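Local structure of salicylic acid-binding protein 2 (Nicotiana tabacum, 1XKL) at residues K74-G79 and E254-Y259; V203-T208 and A250-I255; R47-L52 and S180-D185; T35-A40 and M63-S68. The protein hydrolyses methyl salicylate to salicylic acid and methanol, a step in the signalling that activates systemic acquired resistance in plants. All blocks are in the same frame, centred on the assembly; numbering follows the deposited sequence.

Interaction 1 of 4, residues K74-G79 and E254-Y259; sequences KVILVG and EIAHKY
The backbones of strand 75-79 and of the last turn of helix 254-258 come nearest at Ile76 and Ala256, whose CA atoms are 7.2 Å apart. The contact is apolar, and Ile76 is its whole share from the strand. Both branches of Ile76 are used. The ethyl arm reaches Ala256: CD1 of Ile76 lies 3.4 Å from CB of Ala256, closer than carbon atoms usually sit. The methyl arm goes to the neighbouring residue, with CG2 of Ile76 3.7 Å from CD1 of Ile255. The two isoleucines run alongside each other, pointing opposite ways. This is the alpha/beta hydrolase fold: strand 75-80 belongs to the central parallel sheet, and the C-terminal helix 245-258 covers one of its faces. The strand passes through Gly79, the first glycine of the GxSxG nucleophile elbow, and leads to Ser81 just beyond its end, which forms the acyl-ester intermediate. Phe7 of strand 6-10 touches both Ile76 and Ala256, and Tyr99 of strand 98-104 also touches Ile76. A chi1 of 82° places CG1 of Ile255 on the side flanked by both backbone neighbours, and its chi2 of 108° lies well away from a staggered value. These two torsions bring CD1 up against the strand. Tyr259, just past the helix, turns its ring edge to CA of Ile255, and its OH hydrogen-bonds to Glu229.

Interaction 2 of 4, residues V203-T208 and A250-I255; sequences VYIVCT and ASLLEI
Ser251 is the first residue of 250-255 to meet the strand: its CB lies 4.2 Å from CD1 of Ile205. Its hydroxyl bonds back within the helix. With chi1 at -59° OG turns back along the helix to the carbonyl O of Lys247. Ser251 thus gives a carbon to the strand and its polar atom to its own helix. At Leu252 one branch does the touching, with CD2 4.3 Å from the same CD1 of Ile205. One methyl therefore meets two successive helix residues. The helix runs nearly antiparallel to strand 203-207, at 165°, and the axes of the two segments come within 11.0 Å at their closest. In the alpha/beta hydrolase fold this is the C-terminal helix packed on one face of the parallel sheet, running back along the strands. Strand 202-207 leads on to Asp210 of the charge relay system. Leu253 binds salicylate and takes no part in the strand contact. One turn after Ser251 comes Ile255, whose CG2 lies 4.3 Å from CG1 of Val203. Val102 of the adjacent strand 98-104 touches both Ile205 and Ile255. On the other flank, Ile231 of strand 229-233 touches Val203 and Ile205.

Interaction 3 of 4, residues R47-L52 and S180-D185; sequences RKIEEL and SLFMED
Ile49 and Leu52 meet Ser180 and Phe182, and so join the loop after strand 33-36 to the approach of helix 183-188. The insertion between strands 98-104 and 202-207 probably corresponds to the cap of the alpha/beta hydrolase fold, and this contact joins its later part to that loop. Segment 47-52 makes a short 3-10 turn. Lys48 starts it: its backbone N donates to OE2 of Glu51 (2.8 Å), coming from above the carboxylate plane, 62° out of it. Its side chain packs on Leu46 of the second subunit. Ile49 follows. Its CG1 is anti to the backbone N (chi1 -177°), which carries the ethyl arm across the contact. CD1 of Ile49 lies 4.0 Å from CB of Ser180 and comes obliquely to the Phe182 ring, 4.4 Å from CZ. Leu52 closes the turn and meets the ring at its edge, with CB 4.0 Å from CE1 of Phe182, near the ring plane. Phe182 is pressed on other sides as well. CB of Ser180 sits 3.7 Å above the ring plane, over its centre, and the ring of Tyr58 meets it with planes at about 30°. Between Ser180 and Phe182 in sequence, Leu181 touches the bound benzoxathiin ligand. Phe182 itself is the N-cap residue of helix 183-188. The bend before it is an ST turn: OG of Ser180 accepts from the backbone N of Phe182 at 3.0 Å, and the same oxygen also bonds to the carbonyl O of Thr147.

Interaction 4 of 4, residues T35-A40 and M63-S68; sequences TALDLA and MELMES
The backbone bond from Glu67 N to Met63 O, 3.0 Å long, closes the helix turn that presents Leu65 to Thr35 and Leu37. Leu65 does all the touching from the helix, and it does so with one branch. Its CG is anti to the backbone N (chi1 169°), which extends the side chain toward the strand. CD2 of Leu65 then lies 3.7 Å from CG2 of Thr35, and the two side chains meet tip to tip. The same CD2 is 4.1 Å from CD1 of Leu37, and here the side chains cross at a slant. Thr35 splits its roles: the methyl goes to Leu65, and OG1 hydrogen-bonds to NE2 of His6. Leu65 also touches Val8 of strand 6-10, and Leu37 touches Leu62 one turn earlier in the helix. All three residues remain partly open to solvent. Strand 33-36 is the outermost strand at its end of the chain's parallel sheet. Helix 55-67 packs on the face of the sheet beside this strand. It is the helical link from strand 33-36 to strand 75-80, a beta-alpha-beta crossover of the alpha/beta hydrolase fold that passes strand 6-10.

Interactions 1, 2 and 4 join helices to one parallel sheet, while interaction 3 ties a loop to the start of helix 183-188. Interactions 1 and 2 are buried and share helix 245-258, which reaches two different strands of the sheet; Ile255 serves both. Interaction 4 lies at the surface on the outermost strand 33-36, and Met66 on its helix packs on Val75 of interaction 1. Interaction 3 is also buried, on the opposite side of the chain's centre from interactions 1 and 2, and touches interaction 4 through Leu52 and Ala40. Aliphatic carbons make the sheet contacts; interaction 3 adds an aromatic ring and includes Leu181, which touches the ligand.

Interaction 1 of 4, residues K74-G79 and E254-Y259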
loop_
_atom_site.group_PDB
_atom_site.type_symbol
_atom_site.label_atom_id
_atom_site.label_comp_id
_atom_site.label_asym_id
_atom_site.label_seq_id
_atom_site.Cartn_x
_atom_site.Cartn_y
_atom_site.Cartn_z
ATOM N N LYS A 74 47.229 -16.312 6.123
ATOM C CA LYS A 74 47.063 -14.894 6.398
ATOM C C LYS A 74 46.275 -14.220 5.279
ATOM O O LYS A 74 46.154 -14.763 4.182
ATOM C CB LYS A 74 48.438 -14.243 6.567
ATOM C CG LYS A 74 49.277 -14.900 7.664
ATOM C CD LYS A 74 50.688 -14.340 7.728
ATOM C CE LYS A 74 50.695 -12.880 8.172
ATOM N NZ LYS A 74 52.087 -12.319 8.195
ATOM N N VAL A 75 45.724 -13.042 5.554
ATOM C CA VAL A 75 44.949 -12.337 4.545
ATOM C C VAL A 75 45.336 -10.871 4.435
ATOM O O VAL A 75 46.124 -10.357 5.224
ATOM C CB VAL A 75 43.432 -12.392 4.849
ATOM C CG1 VAL A 75 42.996 -13.817 5.109
ATOM C CG2 VAL A 75 43.107 -11.497 6.035
ATOM N N ILE A 76 44.770 -10.210 3.434
ATOM C CA ILE A 76 44.994 -8.797 3.203
ATOM C C ILE A 76 43.617 -8.165 3.324
ATOM O O ILE A 76 42.715 -8.453 2.525
ATOM C CB ILE A 76 45.549 -8.537 1.787
ATOM C CG1 ILE A 76 46.895 -9.245 1.624
ATOM C CG2 ILE A 76 45.703 -7.041 1.546
ATOM C CD1 ILE A 76 47.367 -9.348 0.195
ATOM N N LEU A 77 43.450 -7.321 4.339
ATOM C CA LEU A 77 42.174 -6.652 4.577
ATOM C C LEU A 77 42.078 -5.354 3.799
ATOM O O LEU A 77 43.011 -4.543 3.792
ATOM C CB LEU A 77 41.989 -6.360 6.073
ATOM C CG LEU A 77 41.623 -7.535 6.979
ATOM C CD1 LEU A 77 41.598 -7.094 8.431
ATOM C CD2 LEU A 77 40.245 -8.051 6.570
ATOM N N VAL A 78 40.954 -5.161 3.126
ATOM C CA VAL A 78 40.740 -3.941 2.373
ATOM C C VAL A 78 39.401 -3.377 2.834
ATOM O O VAL A 78 38.348 -3.978 2.616
ATOM C CB VAL A 78 40.740 -4.212 0.852
ATOM C CG1 VAL A 78 40.576 -2.900 0.080
ATOM C CG2 VAL A 78 42.061 -4.881 0.460
ATOM N N GLY A 79 39.468 -2.234 3.510
ATOM C CA GLY A 79 38.277 -1.596 4.021
ATOM C C GLY A 79 37.965 -0.306 3.303
ATOM O O GLY A 79 38.819 0.564 3.138
ATOM N N GLU A 254 50.218 -4.608 -5.718
ATOM C CA GLU A 254 51.516 -4.075 -5.328
ATOM C C GLU A 254 51.736 -4.225 -3.829
ATOM O O GLU A 254 52.791 -4.675 -3.392
ATOM C CB GLU A 254 51.610 -2.603 -5.706
ATOM C CG GLU A 254 52.933 -1.955 -5.368
ATOM C CD GLU A 254 53.003 -0.543 -5.888
ATOM O OE1 GLU A 254 52.892 0.402 -5.074
ATOM O OE2 GLU A 254 53.150 -0.376 -7.116
ATOM N N ILE A 255 50.746 -3.848 -3.031
ATOM C CA ILE A 255 50.923 -3.964 -1.595
ATOM C C ILE A 255 50.971 -5.442 -1.218
ATOM O O ILE A 255 51.696 -5.836 -0.307
ATOM C CB ILE A 255 49.800 -3.222 -0.808
ATOM C CG1 ILE A 255 48.559 -4.085 -0.706
ATOM C CG2 ILE A 255 49.459 -1.901 -1.479
ATOM C CD1 ILE A 255 48.353 -4.598 0.682
ATOM N N ALA A 256 50.221 -6.268 -1.940
ATOM C CA ALA A 256 50.201 -7.699 -1.662
ATOM C C ALA A 256 51.565 -8.328 -1.926
ATOM O O ALA A 256 51.868 -9.417 -1.434
ATOM C CB ALA A 256 49.147 -8.383 -2.518
ATOM N N HIS A 257 52.390 -7.644 -2.705
ATOM C CA HIS A 257 53.702 -8.174 -3.024
ATOM C C HIS A 257 54.775 -7.718 -2.045
ATOM O O HIS A 257 55.554 -8.537 -1.559
ATOM C CB HIS A 257 54.088 -7.784 -4.449
ATOM C CG HIS A 257 55.412 -8.330 -4.883
ATOM N ND1 HIS A 257 56.607 -7.719 -4.569
ATOM C CD2 HIS A 257 55.731 -9.442 -5.585
ATOM C CE1 HIS A 257 57.605 -8.431 -5.059
ATOM N NE2 HIS A 257 57.100 -9.483 -5.680
ATOM N N LYS A 258 54.808 -6.420 -1.746
ATOM C CA LYS A 258 55.808 -5.878 -0.832
ATOM C C LYS A 258 55.513 -6.161 0.643
ATOM O O LYS A 258 56.405 -6.038 1.486
ATOM C CB LYS A 258 55.969 -4.360 -1.042
ATOM C CG LYS A 258 54.735 -3.542 -0.697
ATOM C CD LYS A 258 55.028 -2.042 -0.556
ATOM C CE LYS A 258 55.396 -1.362 -1.858
ATOM N NZ LYS A 258 55.659 0.083 -1.565
ATOM N N TYR A 259 54.267 -6.519 0.959
ATOM C CA TYR A 259 53.872 -6.824 2.338
ATOM C C TYR A 259 53.541 -8.311 2.436
ATOM O O TYR A 259 52.408 -8.677 2.747
ATOM C CB TYR A 259 52.623 -6.021 2.763
ATOM C CG TYR A 259 52.792 -4.516 2.802
ATOM C CD1 TYR A 259 52.416 -3.720 1.718
ATOM C CD2 TYR A 259 53.371 -3.892 3.905
ATOM C CE1 TYR A 259 52.621 -2.334 1.731
ATOM C CE2 TYR A 259 53.582 -2.514 3.929
ATOM C CZ TYR A 259 53.209 -1.740 2.837
ATOM O OH TYR A 259 53.476 -0.384 2.834
#

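Interaction 2 of 4, residues V203-T208 and A250-I255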
loop_
_atom_site.group_PDB
_atom_site.type_symbol
_atom_site.label_atom_id
_atom_site.label_comp_id
_atom_site.label_asym_id
_atom_site.label_seq_id
_atom_site.Cartn_x
_atom_site.Cartn_y
_atom_site.Cartn_z
ATOM N N VAL A 203 47.956 0.792 5.203
ATOM C CA VAL A 203 48.164 1.438 3.921
ATOM C C VAL A 203 46.910 2.246 3.615
ATOM O O VAL A 203 45.793 1.722 3.684
ATOM C CB VAL A 203 48.390 0.381 2.798
ATOM C CG1 VAL A 203 48.628 1.067 1.467
ATOM C CG2 VAL A 203 49.571 -0.505 3.155
ATOM N N TYR A 204 47.076 3.526 3.299
ATOM C CA TYR A 204 45.919 4.346 2.986
ATOM C C TYR A 204 45.913 4.739 1.513
ATOM O O TYR A 204 46.880 5.323 1.011
ATOM C CB TYR A 204 45.895 5.606 3.868
ATOM C CG TYR A 204 44.528 6.248 3.935
ATOM C CD1 TYR A 204 43.990 6.893 2.825
ATOM C CD2 TYR A 204 43.750 6.167 5.091
ATOM C CE1 TYR A 204 42.713 7.437 2.862
ATOM C CE2 TYR A 204 42.464 6.712 5.141
ATOM C CZ TYR A 204 41.953 7.344 4.027
ATOM O OH TYR A 204 40.696 7.902 4.052
ATOM N N ILE A 205 44.837 4.386 0.811
ATOM C CA ILE A 205 44.713 4.734 -0.599
ATOM C C ILE A 205 43.783 5.923 -0.675
ATOM O O ILE A 205 42.598 5.834 -0.341
ATOM C CB ILE A 205 44.140 3.555 -1.466
ATOM C CG1 ILE A 205 45.040 2.328 -1.353
ATOM C CG2 ILE A 205 44.062 3.973 -2.922
ATOM C CD1 ILE A 205 44.619 1.150 -2.243
ATOM N N VAL A 206 44.342 7.052 -1.090
ATOM C CA VAL A 206 43.602 8.301 -1.205
ATOM C C VAL A 206 42.933 8.456 -2.558
ATOM O O VAL A 206 43.544 8.187 -3.593
ATOM C CB VAL A 206 44.538 9.518 -1.025
ATOM C CG1 VAL A 206 43.754 10.806 -1.244
ATOM C CG2 VAL A 206 45.168 9.494 0.356
ATOM N N CYS A 207 41.682 8.910 -2.539
ATOM C CA CYS A 207 40.917 9.147 -3.754
ATOM C C CYS A 207 40.734 10.661 -3.859
ATOM O O CYS A 207 39.813 11.240 -3.274
ATOM C CB CYS A 207 39.571 8.410 -3.682
ATOM S SG CYS A 207 39.767 6.601 -3.572
ATOM N N THR A 208 41.649 11.285 -4.606
ATOM C CA THR A 208 41.705 12.734 -4.802
ATOM C C THR A 208 40.401 13.436 -5.140
ATOM O O THR A 208 40.206 14.588 -4.758
ATOM C CB THR A 208 42.752 13.126 -5.899
ATOM O OG1 THR A 208 42.237 12.819 -7.199
ATOM C CG2 THR A 208 44.057 12.370 -5.693
ATOM N N ALA A 250 45.734 -2.787 -9.359
ATOM C CA ALA A 250 47.186 -2.721 -9.472
ATOM C C ALA A 250 47.802 -2.301 -8.135
ATOM O O ALA A 250 48.820 -2.849 -7.715
ATOM C CB ALA A 250 47.585 -1.750 -10.579
ATOM N N SER A 251 47.169 -1.346 -7.459
ATOM C CA SER A 251 47.658 -0.877 -6.168
ATOM C C SER A 251 47.605 -2.002 -5.138
ATOM O O SER A 251 48.547 -2.193 -4.369
ATOM C CB SER A 251 46.824 0.314 -5.686
ATOM O OG SER A 251 46.883 1.384 -6.613
ATOM N N LEU A 252 46.506 -2.753 -5.118
ATOM C CA LEU A 252 46.381 -3.856 -4.170
ATOM C C LEU A 252 47.382 -4.967 -4.451
ATOM O O LEU A 252 47.950 -5.546 -3.524
ATOM C CB LEU A 252 44.962 -4.430 -4.186
ATOM C CG LEU A 252 43.885 -3.495 -3.627
ATOM C CD1 LEU A 252 42.512 -4.170 -3.689
ATOM C CD2 LEU A 252 44.236 -3.127 -2.186
ATOM N N LEU A 253 47.602 -5.279 -5.724
ATOM C CA LEU A 253 48.556 -6.335 -6.055
ATOM C C LEU A 253 49.954 -5.906 -5.631
ATOM O O LEU A 253 50.771 -6.727 -5.219
ATOM C CB LEU A 253 48.521 -6.644 -7.556
ATOM C CG LEU A 253 47.187 -7.178 -8.093
ATOM C CD1 LEU A 253 47.338 -7.506 -9.565
ATOM C CD2 LEU A 253 46.755 -8.418 -7.315
ATOM N N GLU A 254 50.218 -4.608 -5.718
ATOM C CA GLU A 254 51.516 -4.075 -5.328
ATOM C C GLU A 254 51.736 -4.225 -3.829
ATOM O O GLU A 254 52.791 -4.675 -3.392
ATOM C CB GLU A 254 51.610 -2.603 -5.706
ATOM C CG GLU A 254 52.933 -1.955 -5.368
ATOM C CD GLU A 254 53.003 -0.543 -5.888
ATOM O OE1 GLU A 254 52.892 0.402 -5.074
ATOM O OE2 GLU A 254 53.150 -0.376 -7.116
ATOM N N ILE A 255 50.746 -3.848 -3.031
ATOM C CA ILE A 255 50.923 -3.964 -1.595
ATOM C C ILE A 255 50.971 -5.442 -1.218
ATOM O O ILE A 255 51.696 -5.836 -0.307
ATOM C CB ILE A 255 49.800 -3.222 -0.808
ATOM C CG1 ILE A 255 48.559 -4.085 -0.706
ATOM C CG2 ILE A 255 49.459 -1.901 -1.479
ATOM C CD1 ILE A 255 48.353 -4.598 0.682
#

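Interaction 3 of 4, residues R47-L52 and S180-D185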
loop_
_atom_site.group_PDB
_atom_site.type_symbol
_atom_site.label_atom_id
_atom_site.label_comp_id
_atom_site.label_asym_id
_atom_site.label_seq_id
_atom_site.Cartn_x
_atom_site.Cartn_y
_atom_site.Cartn_z
ATOM N N ARG A 47 19.450 -9.480 8.515
ATOM C CA ARG A 47 19.309 -8.696 9.743
ATOM C C ARG A 47 18.937 -7.259 9.377
ATOM O O ARG A 47 19.248 -6.787 8.280
ATOM C CB ARG A 47 20.618 -8.716 10.548
ATOM C CG ARG A 47 20.802 -9.951 11.421
ATOM C CD ARG A 47 22.242 -10.130 11.882
ATOM N NE ARG A 47 23.100 -10.517 10.765
ATOM C CZ ARG A 47 24.266 -11.141 10.889
ATOM N NH1 ARG A 47 24.745 -11.460 12.082
ATOM N NH2 ARG A 47 24.947 -11.471 9.811
ATOM N N LYS A 48 18.246 -6.587 10.294
ATOM C CA LYS A 48 17.820 -5.201 10.113
ATOM C C LYS A 48 18.738 -4.293 10.919
ATOM O O LYS A 48 19.268 -4.695 11.956
ATOM C CB LYS A 48 16.382 -5.008 10.604
ATOM C CG LYS A 48 15.340 -5.794 9.828
ATOM C CD LYS A 48 13.952 -5.619 10.437
ATOM C CE LYS A 48 12.909 -6.444 9.685
ATOM N NZ LYS A 48 13.217 -7.912 9.672
ATOM N N ILE A 49 18.910 -3.066 10.446
ATOM C CA ILE A 49 19.770 -2.104 11.115
ATOM C C ILE A 49 19.360 -1.864 12.570
ATOM O O ILE A 49 20.209 -1.600 13.418
ATOM C CB ILE A 49 19.776 -0.762 10.359
ATOM C CG1 ILE A 49 20.747 0.214 11.035
ATOM C CG2 ILE A 49 18.374 -0.178 10.314
ATOM C CD1 ILE A 49 22.189 -0.271 11.056
ATOM N N GLU A 50 18.062 -1.965 12.856
ATOM C CA GLU A 50 17.559 -1.750 14.212
ATOM C C GLU A 50 18.001 -2.844 15.183
ATOM O O GLU A 50 17.832 -2.713 16.395
ATOM C CB GLU A 50 16.027 -1.673 14.211
ATOM C CG GLU A 50 15.438 -0.504 13.431
ATOM C CD GLU A 50 15.323 -0.767 11.934
ATOM O OE1 GLU A 50 14.917 0.165 11.209
ATOM O OE2 GLU A 50 15.624 -1.894 11.486
ATOM N N GLU A 51 18.557 -3.927 14.657
ATOM C CA GLU A 51 19.012 -5.022 15.507
ATOM C C GLU A 51 20.464 -4.827 15.904
ATOM O O GLU A 51 20.991 -5.568 16.731
ATOM C CB GLU A 51 18.873 -6.356 14.772
ATOM C CG GLU A 51 17.451 -6.710 14.378
ATOM C CD GLU A 51 17.385 -7.926 13.476
ATOM O OE1 GLU A 51 17.924 -8.984 13.858
ATOM O OE2 GLU A 51 16.789 -7.822 12.385
ATOM N N LEU A 52 21.118 -3.834 15.311
ATOM C CA LEU A 52 22.523 -3.580 15.612
ATOM C C LEU A 52 22.677 -2.337 16.471
ATOM O O LEU A 52 22.178 -1.268 16.125
ATOM C CB LEU A 52 23.316 -3.398 14.314
ATOM C CG LEU A 52 23.048 -4.380 13.168
ATOM C CD1 LEU A 52 23.966 -4.052 11.993
ATOM C CD2 LEU A 52 23.284 -5.803 13.649
ATOM N N SER A 180 24.630 2.706 9.936
ATOM C CA SER A 180 24.833 3.568 11.097
ATOM C C SER A 180 26.316 3.848 11.238
ATOM O O SER A 180 27.133 3.086 10.734
ATOM C CB SER A 180 24.305 2.842 12.346
ATOM O OG SER A 180 24.515 3.571 13.542
ATOM N N LEU A 181 26.665 4.954 11.889
ATOM C CA LEU A 181 28.072 5.274 12.112
ATOM C C LEU A 181 28.415 4.745 13.494
ATOM O O LEU A 181 29.573 4.755 13.901
ATOM C CB LEU A 181 28.311 6.786 12.063
ATOM C CG LEU A 181 28.139 7.475 10.710
ATOM C CD1 LEU A 181 28.418 8.968 10.837
ATOM C CD2 LEU A 181 29.089 6.844 9.705
ATOM N N PHE A 182 27.386 4.287 14.210
ATOM C CA PHE A 182 27.547 3.743 15.556
ATOM C C PHE A 182 28.285 4.705 16.497
ATOM O O PHE A 182 29.084 4.281 17.332
ATOM C CB PHE A 182 28.281 2.400 15.477
ATOM C CG PHE A 182 27.549 1.366 14.664
ATOM C CD1 PHE A 182 26.445 0.697 15.192
ATOM C CD2 PHE A 182 27.913 1.120 13.343
ATOM C CE1 PHE A 182 25.710 -0.200 14.411
ATOM C CE2 PHE A 182 27.186 0.229 12.554
ATOM C CZ PHE A 182 26.082 -0.432 13.089
HETATM N N MSE A 183 28.005 5.998 16.350
HETATM C CA MSE A 183 28.617 7.042 17.170
HETATM C C MSE A 183 28.469 6.735 18.655
HETATM O O MSE A 183 29.448 6.743 19.399
HETATM C CB MSE A 183 27.951 8.391 16.887
HETATM C CG MSE A 183 27.981 8.839 15.438
HETATM SE SE MSE A 183 29.707 9.472 14.872
HETATM C CE MSE A 183 29.514 11.330 15.354
ATOM N N GLU A 184 27.237 6.467 19.078
ATOM C CA GLU A 184 26.944 6.170 20.476
ATOM C C GLU A 184 27.864 5.097 21.048
ATOM O O GLU A 184 28.567 5.331 22.028
ATOM C CB GLU A 184 25.486 5.722 20.632
ATOM C CG GLU A 184 25.096 5.428 22.072
ATOM C CD GLU A 184 25.180 6.660 22.960
ATOM O OE1 GLU A 184 25.279 6.501 24.196
ATOM O OE2 GLU A 184 25.150 7.788 22.419
ATOM N N ASP A 185 27.851 3.920 20.432
ATOM C CA ASP A 185 28.689 2.812 20.877
ATOM C C ASP A 185 30.171 3.179 20.864
ATOM O O ASP A 185 30.895 2.912 21.824
ATOM C CB ASP A 185 28.466 1.589 19.980
ATOM C CG ASP A 185 29.447 0.467 20.265
ATOM O OD1 ASP A 185 29.525 0.020 21.424
ATOM O OD2 ASP A 185 30.144 0.029 19.325
#

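Interaction 4 of 4, residues T35-A40 and M63-S68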
loop_
_atom_site.group_PDB
_atom_site.type_symbol
_atom_site.label_atom_id
_atom_site.label_comp_id
_atom_site.label_asym_id
_atom_site.label_seq_id
_atom_site.Cartn_x
_atom_site.Cartn_y
_atom_site.Cartn_z
ATOM N N THR A 35 37.278 -12.520 -0.991
ATOM C CA THR A 35 36.040 -12.683 -0.240
ATOM C C THR A 35 35.405 -11.303 -0.090
ATOM O O THR A 35 35.931 -10.451 0.623
ATOM C CB THR A 35 36.279 -13.272 1.174
ATOM O OG1 THR A 35 36.872 -14.573 1.070
ATOM C CG2 THR A 35 34.958 -13.392 1.922
ATOM N N ALA A 36 34.299 -11.067 -0.792
ATOM C CA ALA A 36 33.590 -9.793 -0.697
ATOM C C ALA A 36 32.380 -10.080 0.171
ATOM O O ALA A 36 31.275 -10.271 -0.331
ATOM C CB ALA A 36 33.146 -9.319 -2.074
ATOM N N LEU A 37 32.586 -10.113 1.478
ATOM C CA LEU A 37 31.486 -10.423 2.369
ATOM C C LEU A 37 30.487 -9.297 2.570
ATOM O O LEU A 37 30.697 -8.151 2.159
ATOM C CB LEU A 37 32.020 -10.884 3.728
ATOM C CG LEU A 37 32.516 -9.802 4.686
ATOM C CD1 LEU A 37 32.972 -10.457 5.982
ATOM C CD2 LEU A 37 33.646 -9.029 4.055
ATOM N N ASP A 38 29.375 -9.656 3.191
ATOM C CA ASP A 38 28.318 -8.715 3.502
ATOM C C ASP A 38 28.398 -8.543 5.007
ATOM O O ASP A 38 28.416 -9.533 5.735
ATOM C CB ASP A 38 26.949 -9.308 3.163
ATOM C CG ASP A 38 26.500 -9.018 1.743
ATOM O OD1 ASP A 38 25.534 -9.680 1.305
ATOM O OD2 ASP A 38 27.078 -8.138 1.069
ATOM N N LEU A 39 28.472 -7.308 5.485
ATOM C CA LEU A 39 28.502 -7.105 6.926
ATOM C C LEU A 39 27.061 -7.305 7.392
ATOM O O LEU A 39 26.178 -7.594 6.579
ATOM C CB LEU A 39 29.006 -5.697 7.267
ATOM C CG LEU A 39 30.496 -5.473 7.008
ATOM C CD1 LEU A 39 30.867 -4.020 7.256
ATOM C CD2 LEU A 39 31.302 -6.383 7.905
ATOM N N ALA A 40 26.821 -7.170 8.691
ATOM C CA ALA A 40 25.476 -7.345 9.233
ATOM C C ALA A 40 24.508 -6.323 8.644
ATOM O O ALA A 40 24.861 -5.158 8.448
ATOM C CB ALA A 40 25.504 -7.224 10.753
HETATM N N MSE A 63 34.243 -10.930 11.696
HETATM C CA MSE A 63 34.870 -11.653 12.794
HETATM C C MSE A 63 34.735 -13.158 12.565
HETATM O O MSE A 63 35.680 -13.911 12.793
HETATM C CB MSE A 63 34.230 -11.259 14.131
HETATM C CG MSE A 63 34.260 -9.765 14.420
HETATM SE SE MSE A 63 36.045 -9.004 14.333
HETATM C CE MSE A 63 36.823 -9.939 15.829
ATOM N N GLU A 64 33.567 -13.591 12.097
ATOM C CA GLU A 64 33.327 -15.013 11.843
ATOM C C GLU A 64 34.265 -15.555 10.771
ATOM O O GLU A 64 34.742 -16.687 10.860
ATOM C CB GLU A 64 31.869 -15.228 11.433
ATOM C CG GLU A 64 30.884 -14.923 12.556
ATOM C CD GLU A 64 29.441 -14.868 12.086
ATOM O OE1 GLU A 64 28.540 -14.853 12.953
ATOM O OE2 GLU A 64 29.206 -14.840 10.861
ATOM N N LEU A 65 34.527 -14.738 9.758
ATOM C CA LEU A 65 35.416 -15.124 8.671
ATOM C C LEU A 65 36.846 -15.245 9.181
ATOM O O LEU A 65 37.554 -16.203 8.862
ATOM C CB LEU A 65 35.349 -14.085 7.552
ATOM C CG LEU A 65 36.387 -14.150 6.433
ATOM C CD1 LEU A 65 36.356 -15.507 5.754
ATOM C CD2 LEU A 65 36.106 -13.043 5.432
HETATM N N MSE A 66 37.277 -14.268 9.973
HETATM C CA MSE A 66 38.631 -14.283 10.512
HETATM C C MSE A 66 38.857 -15.487 11.411
HETATM O O MSE A 66 39.958 -16.039 11.452
HETATM C CB MSE A 66 38.905 -12.995 11.290
HETATM C CG MSE A 66 38.868 -11.734 10.441
HETATM SE SE MSE A 66 40.224 -11.725 9.040
HETATM C CE MSE A 66 41.784 -11.507 10.169
ATOM N N GLU A 67 37.807 -15.887 12.128
ATOM C CA GLU A 67 37.872 -17.031 13.037
ATOM C C GLU A 67 38.088 -18.348 12.307
ATOM O O GLU A 67 38.626 -19.293 12.877
ATOM C CB GLU A 67 36.587 -17.132 13.869
ATOM C CG GLU A 67 36.733 -16.627 15.289
ATOM C CD GLU A 67 35.502 -16.871 16.144
ATOM O OE1 GLU A 67 34.383 -16.500 15.715
ATOM O OE2 GLU A 67 35.651 -17.426 17.260
ATOM N N SER A 68 37.663 -18.408 11.051
ATOM C CA SER A 68 37.806 -19.622 10.267
ATOM C C SER A 68 39.129 -19.699 9.521
ATOM O O SER A 68 39.390 -20.673 8.810
ATOM C CB SER A 68 36.645 -19.754 9.288
ATOM O OG SER A 68 35.440 -19.999 9.994
#